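Local coordinates for protein ribonucleoside-diphosphate reductase (Pseudomonas aeruginosa, PDB 5IM3) that probably reduces ribonucleoside diphosphates to the deoxyribonucleotides needed for DNA synthesis, under allosteric control by nucleotides such as dATP bound to its ATP cone, at residues R77-R89 / E100-A112. Sequence-based numbering, arbitrary orientation.
Sequences RLTEQVTATFKRR and EIQDQVELALMRA. With DTP (2'-deoxyadenosine 5'-triphosphate), chain C; DTP (2'-deoxyadenosine 5'-triphosphate), chain D.
In the ATP cone, the mainly helical regulatory domain that here holds two dATP molecules, L78, V82 and F86 of helix 69-88 pack along A108, Q104 and I101 of helix 98-111. The two segments run roughly antiparallel, at 131°, with axes 9.4 Å apart, and no hydrogen bond joins them; the interface is chiefly apolar. Small A108 permits the close approach at one end: its CA lies 5.8 Å from that of L78, and its CB meets V82 CG2 at 3.8 Å. V82 CG2 also rests near the backbone O of Q104. L78 divides its two methyls, CD2 against A108 O and the CB of A112, CD1 against CD2 of L109 at 3.5 Å, the two leucine side chains crossing nearly at right angles. At the other end the F86 ring presents its CZ corner to I101 CG1 (3.7 Å), while E100 O sits at the ring edge. F86 also touches I96 of strand 95-97 and Y44. I101 links this interface to the nucleotide: CG1 touches the phenylalanine, whereas CD1 reaches the adenine of one dATP near N3. The next residue, Q102, has its CB directed away from helix 69-88, and its NE2 donates to O3' of the second dATP, an almost straight bond (2.6 Å). On the far side of helix 98-111, E106 forms a salt bridge with R119 of the second subunit. Q104 bends at chi2 (-65°), which brings its NE2 to the edge of the R89 guanidinium, 3.9 Å from NH1 without a hydrogen bond, the two planes 87° apart. T85 CG2 lies over one face of that guanidinium, and T85 OG1 donates to Q81 O at 2.5 Å.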
loop_
_atom_site.group_PDB
_atom_site.type_symbol
_atom_site.label_atom_id
_atom_site.label_comp_id
_atom_site.label_asym_id
_atom_site.label_seq_id
_atom_site.Cartn_x
_atom_site.Cartn_y
_atom_site.Cartn_z
ATOM N N ARG A 77 48.966 23.954 -15.125
ATOM C CA ARG A 77 47.692 23.574 -14.527
ATOM C C ARG A 77 47.680 22.092 -14.175
ATOM O O ARG A 77 47.249 21.709 -13.081
ATOM C CB ARG A 77 46.545 23.912 -15.480
ATOM C CG ARG A 77 45.163 23.593 -14.928
ATOM C CD ARG A 77 44.068 23.914 -15.935
ATOM N NE ARG A 77 44.223 23.156 -17.174
ATOM C CZ ARG A 77 43.868 21.883 -17.324
ATOM N NH1 ARG A 77 43.339 21.207 -16.312
ATOM N NH2 ARG A 77 44.050 21.278 -18.491
ATOM N N LEU A 78 48.156 21.244 -15.089
ATOM C CA LEU A 78 48.243 19.817 -14.805
ATOM C C LEU A 78 49.237 19.541 -13.683
ATOM O O LEU A 78 48.975 18.711 -12.804
ATOM C CB LEU A 78 48.639 19.058 -16.071
ATOM C CG LEU A 78 47.701 19.191 -17.272
ATOM C CD1 LEU A 78 48.318 18.521 -18.485
ATOM C CD2 LEU A 78 46.338 18.596 -16.969
ATOM N N THR A 79 50.382 20.229 -13.698
ATOM C CA THR A 79 51.370 20.044 -12.642
ATOM C C THR A 79 50.813 20.444 -11.284
ATOM O O THR A 79 51.150 19.827 -10.267
ATOM C CB THR A 79 52.631 20.855 -12.953
ATOM O OG1 THR A 79 53.188 20.417 -14.199
ATOM C CG2 THR A 79 53.675 20.687 -11.854
ATOM N N GLU A 80 49.958 21.469 -11.245
ATOM C CA GLU A 80 49.422 21.943 -9.974
ATOM C C GLU A 80 48.480 20.918 -9.355
ATOM O O GLU A 80 48.596 20.594 -8.167
ATOM C CB GLU A 80 48.712 23.283 -10.179
ATOM C CG GLU A 80 47.860 23.734 -8.999
ATOM C CD GLU A 80 48.651 23.846 -7.710
ATOM O OE1 GLU A 80 49.898 23.899 -7.773
ATOM O OE2 GLU A 80 48.023 23.879 -6.631
ATOM N N GLN A 81 47.535 20.397 -10.140
ATOM C CA GLN A 81 46.588 19.432 -9.593
ATOM C C GLN A 81 47.247 18.096 -9.282
ATOM O O GLN A 81 46.686 17.309 -8.512
ATOM C CB GLN A 81 45.409 19.239 -10.552
ATOM C CG GLN A 81 45.777 18.758 -11.943
ATOM C CD GLN A 81 44.608 18.851 -12.910
ATOM O OE1 GLN A 81 43.782 19.761 -12.818
ATOM N NE2 GLN A 81 44.530 17.906 -13.838
ATOM N N VAL A 82 48.423 17.823 -9.849
ATOM C CA VAL A 82 49.198 16.660 -9.426
ATOM C C VAL A 82 49.856 16.927 -8.080
ATOM O O VAL A 82 49.674 16.170 -7.119
ATOM C CB VAL A 82 50.238 16.286 -10.499
ATOM C CG1 VAL A 82 51.273 15.299 -9.940
ATOM C CG2 VAL A 82 49.547 15.696 -11.720
ATOM N N THR A 83 50.637 18.008 -7.992
ATOM C CA THR A 83 51.269 18.360 -6.727
ATOM C C THR A 83 50.235 18.540 -5.625
ATOM O O THR A 83 50.500 18.210 -4.464
ATOM C CB THR A 83 52.100 19.636 -6.895
ATOM O OG1 THR A 83 53.126 19.416 -7.872
ATOM C CG2 THR A 83 52.745 20.048 -5.576
ATOM N N ALA A 84 49.051 19.053 -5.969
ATOM C CA ALA A 84 48.000 19.217 -4.971
ATOM C C ALA A 84 47.504 17.867 -4.469
ATOM O O ALA A 84 47.216 17.712 -3.277
ATOM C CB ALA A 84 46.845 20.028 -5.558
ATOM N N THR A 85 47.406 16.877 -5.360
ATOM C CA THR A 85 46.921 15.561 -4.953
ATOM C C THR A 85 47.808 14.957 -3.870
ATOM O O THR A 85 47.307 14.393 -2.890
ATOM C CB THR A 85 46.849 14.631 -6.165
ATOM O OG1 THR A 85 46.090 15.256 -7.207
ATOM C CG2 THR A 85 46.187 13.310 -5.790
ATOM N N PHE A 86 49.130 15.062 -4.031
ATOM C CA PHE A 86 50.041 14.538 -3.019
ATOM C C PHE A 86 49.933 15.311 -1.711
ATOM O O PHE A 86 50.096 14.726 -0.634
ATOM C CB PHE A 86 51.480 14.571 -3.542
ATOM C CG PHE A 86 51.742 13.603 -4.666
ATOM C CD1 PHE A 86 51.303 12.291 -4.587
ATOM C CD2 PHE A 86 52.422 14.009 -5.804
ATOM C CE1 PHE A 86 51.541 11.401 -5.616
ATOM C CE2 PHE A 86 52.662 13.121 -6.841
ATOM C CZ PHE A 86 52.220 11.816 -6.746
ATOM N N LYS A 87 49.659 16.616 -1.779
ATOM C CA LYS A 87 49.462 17.397 -0.563
ATOM C C LYS A 87 48.136 17.067 0.112
ATOM O O LYS A 87 48.031 17.149 1.340
ATOM C CB LYS A 87 49.525 18.891 -0.878
ATOM C CG LYS A 87 50.914 19.422 -1.197
ATOM C CD LYS A 87 50.840 20.879 -1.637
ATOM C CE LYS A 87 52.209 21.454 -1.966
ATOM N NZ LYS A 87 52.099 22.778 -2.646
ATOM N N ARG A 88 47.118 16.691 -0.667
ATOM C CA ARG A 88 45.783 16.506 -0.108
ATOM C C ARG A 88 45.693 15.268 0.774
ATOM O O ARG A 88 44.885 15.235 1.709
ATOM C CB ARG A 88 44.751 16.424 -1.234
ATOM C CG ARG A 88 44.451 17.763 -1.885
ATOM C CD ARG A 88 43.603 17.607 -3.136
ATOM N NE ARG A 88 43.416 18.885 -3.817
ATOM C CZ ARG A 88 42.675 19.055 -4.908
ATOM N NH1 ARG A 88 42.040 18.026 -5.455
ATOM N NH2 ARG A 88 42.568 20.261 -5.454
ATOM N N ARG A 89 46.504 14.247 0.501
ATOM C CA ARG A 89 46.419 12.979 1.212
ATOM C C ARG A 89 47.441 12.841 2.333
ATOM O O ARG A 89 47.442 11.817 3.023
ATOM C CB ARG A 89 46.599 11.816 0.232
ATOM C CG ARG A 89 45.662 11.830 -0.961
ATOM C CD ARG A 89 46.291 11.076 -2.118
ATOM N NE ARG A 89 45.358 10.826 -3.211
ATOM C CZ ARG A 89 45.695 10.238 -4.355
ATOM N NH1 ARG A 89 46.945 9.843 -4.559
ATOM N NH2 ARG A 89 44.783 10.046 -5.299
ATOM N N GLU A 100 54.595 6.304 -8.726
ATOM C CA GLU A 100 53.366 6.882 -8.194
ATOM C C GLU A 100 53.099 8.253 -8.801
ATOM O O GLU A 100 51.939 8.645 -8.968
ATOM C CB GLU A 100 53.464 6.968 -6.669
ATOM C CG GLU A 100 52.145 6.791 -5.927
ATOM C CD GLU A 100 52.344 6.505 -4.447
ATOM O OE1 GLU A 100 53.383 5.909 -4.086
ATOM O OE2 GLU A 100 51.465 6.879 -3.642
ATOM N N ILE A 101 54.158 8.984 -9.149
ATOM C CA ILE A 101 54.010 10.293 -9.775
ATOM C C ILE A 101 53.678 10.144 -11.254
ATOM O O ILE A 101 52.808 10.848 -11.780
ATOM C CB ILE A 101 55.292 11.120 -9.565
ATOM C CG1 ILE A 101 55.633 11.175 -8.071
ATOM C CG2 ILE A 101 55.125 12.523 -10.162
ATOM C CD1 ILE A 101 56.937 11.815 -7.773
ATOM N N GLN A 102 54.377 9.241 -11.947
ATOM C CA GLN A 102 54.087 8.993 -13.355
ATOM C C GLN A 102 52.619 8.640 -13.557
ATOM O O GLN A 102 51.989 9.093 -14.520
ATOM C CB GLN A 102 54.985 7.871 -13.883
ATOM C CG GLN A 102 56.458 8.239 -14.017
ATOM C CD GLN A 102 56.751 9.026 -15.280
ATOM O OE1 GLN A 102 56.236 10.129 -15.475
ATOM N NE2 GLN A 102 57.582 8.460 -16.150
ATOM N N ASP A 103 52.055 7.837 -12.652
ATOM C CA ASP A 103 50.652 7.457 -12.772
ATOM C C ASP A 103 49.735 8.662 -12.611
ATOM O O ASP A 103 48.750 8.801 -13.344
ATOM C CB ASP A 103 50.310 6.382 -11.740
ATOM C CG ASP A 103 50.776 4.999 -12.158
ATOM O OD1 ASP A 103 51.559 4.899 -13.127
ATOM O OD2 ASP A 103 50.359 4.012 -11.516
ATOM N N GLN A 104 50.041 9.547 -11.656
ATOM C CA GLN A 104 49.207 10.728 -11.458
ATOM C C GLN A 104 49.372 11.730 -12.592
ATOM O O GLN A 104 48.433 12.475 -12.896
ATOM C CB GLN A 104 49.530 11.379 -10.113
ATOM C CG GLN A 104 49.045 10.578 -8.912
ATOM C CD GLN A 104 47.531 10.475 -8.849
ATOM O OE1 GLN A 104 46.817 11.416 -9.196
ATOM N NE2 GLN A 104 47.033 9.323 -8.409
ATOM N N VAL A 105 50.543 11.765 -13.231
ATOM C CA VAL A 105 50.722 12.617 -14.402
ATOM C C VAL A 105 49.831 12.137 -15.540
ATOM O O VAL A 105 49.134 12.933 -16.182
ATOM C CB VAL A 105 52.204 12.655 -14.820
ATOM C CG1 VAL A 105 52.362 13.247 -16.222
ATOM C CG2 VAL A 105 53.015 13.462 -13.812
ATOM N N GLU A 106 49.846 10.829 -15.812
ATOM C CA GLU A 106 48.956 10.280 -16.830
ATOM C C GLU A 106 47.503 10.576 -16.492
ATOM O O GLU A 106 46.706 10.904 -17.378
ATOM C CB GLU A 106 49.166 8.772 -16.968
ATOM C CG GLU A 106 50.506 8.367 -17.572
ATOM C CD GLU A 106 50.666 6.856 -17.689
ATOM O OE1 GLU A 106 49.759 6.116 -17.244
ATOM O OE2 GLU A 106 51.703 6.406 -18.229
ATOM N N LEU A 107 47.141 10.471 -15.212
ATOM C CA LEU A 107 45.764 10.723 -14.807
ATOM C C LEU A 107 45.346 12.148 -15.154
ATOM O O LEU A 107 44.268 12.371 -15.715
ATOM C CB LEU A 107 45.605 10.456 -13.309
ATOM C CG LEU A 107 44.216 10.711 -12.714
ATOM C CD1 LEU A 107 43.161 9.834 -13.381
ATOM C CD2 LEU A 107 44.224 10.486 -11.208
ATOM N N ALA A 108 46.197 13.126 -14.836
ATOM C CA ALA A 108 45.857 14.521 -15.097
ATOM C C ALA A 108 45.705 14.778 -16.592
ATOM O O ALA A 108 44.747 15.428 -17.028
ATOM C CB ALA A 108 46.920 15.440 -14.496
ATOM N N LEU A 109 46.649 14.281 -17.396
ATOM C CA LEU A 109 46.532 14.414 -18.845
ATOM C C LEU A 109 45.244 13.775 -19.351
ATOM O O LEU A 109 44.561 14.334 -20.218
ATOM C CB LEU A 109 47.740 13.778 -19.532
ATOM C CG LEU A 109 49.039 14.587 -19.540
ATOM C CD1 LEU A 109 50.232 13.686 -19.844
ATOM C CD2 LEU A 109 48.950 15.723 -20.551
ATOM N N MET A 110 44.892 12.606 -18.811
ATOM C CA MET A 110 43.739 11.867 -19.313
ATOM C C MET A 110 42.427 12.542 -18.934
ATOM O O MET A 110 41.520 12.652 -19.766
ATOM C CB MET A 110 43.774 10.435 -18.787
ATOM C CG MET A 110 44.861 9.581 -19.407
ATOM S SD MET A 110 44.885 7.931 -18.694
ATOM C CE MET A 110 46.271 7.196 -19.560
ATOM N N ARG A 111 42.291 12.985 -17.679
ATOM C CA ARG A 111 41.051 13.634 -17.269
ATOM C C ARG A 111 40.829 14.946 -18.005
ATOM O O ARG A 111 39.682 15.384 -18.130
ATOM C CB ARG A 111 41.040 13.877 -15.758
ATOM C CG ARG A 111 41.000 12.605 -14.923
ATOM C CD ARG A 111 40.629 12.895 -13.478
ATOM N NE ARG A 111 39.179 12.899 -13.278
ATOM C CZ ARG A 111 38.482 11.901 -12.736
ATOM N NH1 ARG A 111 39.086 10.796 -12.315
ATOM N NH2 ARG A 111 37.165 12.012 -12.603
ATOM N N ALA A 112 41.897 15.578 -18.490
ATOM C CA ALA A 112 41.797 16.781 -19.302
ATOM C C ALA A 112 41.461 16.488 -20.759
ATOM O O ALA A 112 41.427 17.419 -21.569
ATOM C CB ALA A 112 43.108 17.568 -19.232
HETATM P PG DTP C . 66.194 10.444 -15.084
HETATM O O1G DTP C . 66.827 11.783 -15.123
HETATM O O2G DTP C . 65.073 10.284 -16.127
HETATM O O3G DTP C . 67.189 9.319 -15.288
HETATM P PB DTP C . 63.892 10.058 -13.480
HETATM O O1B DTP C . 63.299 9.105 -14.442
HETATM O O2B DTP C . 63.540 9.707 -12.046
HETATM O O3B DTP C . 65.462 10.168 -13.698
HETATM P PA DTP C . 62.831 11.949 -15.287
HETATM O O1A DTP C . 62.984 13.400 -15.497
HETATM O O2A DTP C . 63.415 11.079 -16.406
HETATM O O3A DTP C . 63.423 11.522 -13.875
HETATM O "O5'" DTP C . 61.354 11.539 -15.071
HETATM C "C5'" DTP C . 60.670 12.279 -14.055
HETATM C "C4'" DTP C . 59.370 11.622 -13.681
HETATM O "O4'" DTP C . 59.332 11.430 -12.255
HETATM C "C3'" DTP C . 58.154 12.487 -13.982
HETATM O "O3'" DTP C . 56.967 11.706 -14.116
HETATM C "C2'" DTP C . 58.088 13.386 -12.754
HETATM C "C1'" DTP C . 58.724 12.560 -11.641
HETATM N N9 DTP C . 59.739 13.277 -10.872
HETATM C C8 DTP C . 61.068 13.446 -11.155
HETATM N N7 DTP C . 61.702 14.223 -10.312
HETATM C C5 DTP C . 60.721 14.590 -9.404
HETATM C C6 DTP C . 60.747 15.411 -8.262
HETATM N N6 DTP C . 61.813 16.132 -7.894
HETATM N N1 DTP C . 59.602 15.535 -7.555
HETATM C C2 DTP C . 58.510 14.893 -7.983
HETATM N N3 DTP C . 58.360 14.124 -9.062
HETATM C C4 DTP C . 59.509 14.006 -9.731
HETATM P PG DTP D . 64.213 6.734 -18.096
HETATM O O1G DTP D . 64.552 7.928 -17.352
HETATM O O2G DTP D . 64.819 6.679 -19.461
HETATM O O3G DTP D . 64.522 5.466 -17.360
HETATM P PB DTP D . 61.508 7.797 -18.133
HETATM O O1B DTP D . 61.684 8.518 -16.862
HETATM O O2B DTP D . 60.121 7.173 -18.195
HETATM O O3B DTP D . 62.638 6.692 -18.317
HETATM P PA DTP D . 62.613 10.107 -19.460
HETATM O O1A DTP D . 63.142 10.258 -20.832
HETATM O O2A DTP D . 63.738 10.080 -18.413
HETATM O O3A DTP D . 61.741 8.781 -19.359
HETATM O "O5'" DTP D . 61.576 11.207 -19.030
HETATM C "C5'" DTP D . 60.599 11.666 -19.976
HETATM C "C4'" DTP D . 59.191 11.523 -19.450
HETATM O "O4'" DTP D . 58.355 12.514 -20.083
HETATM C "C3'" DTP D . 58.537 10.159 -19.716
HETATM O "O3'" DTP D . 58.092 9.569 -18.494
HETATM C "C2'" DTP D . 57.340 10.474 -20.614
HETATM C "C1'" DTP D . 57.573 11.899 -21.085
HETATM N N9 DTP D . 58.257 12.025 -22.370
HETATM C C8 DTP D . 59.550 12.396 -22.625
HETATM N N7 DTP D . 59.878 12.356 -23.894
HETATM C C5 DTP D . 58.716 11.931 -24.520
HETATM C C6 DTP D . 58.401 11.683 -25.869
HETATM N N6 DTP D . 59.286 11.764 -26.866
HETATM N N1 DTP D . 57.141 11.299 -26.158
HETATM C C2 DTP D . 56.265 11.163 -25.158
HETATM N N3 DTP D . 56.451 11.348 -23.851
HETATM C C4 DTP D . 57.706 11.733 -23.594
#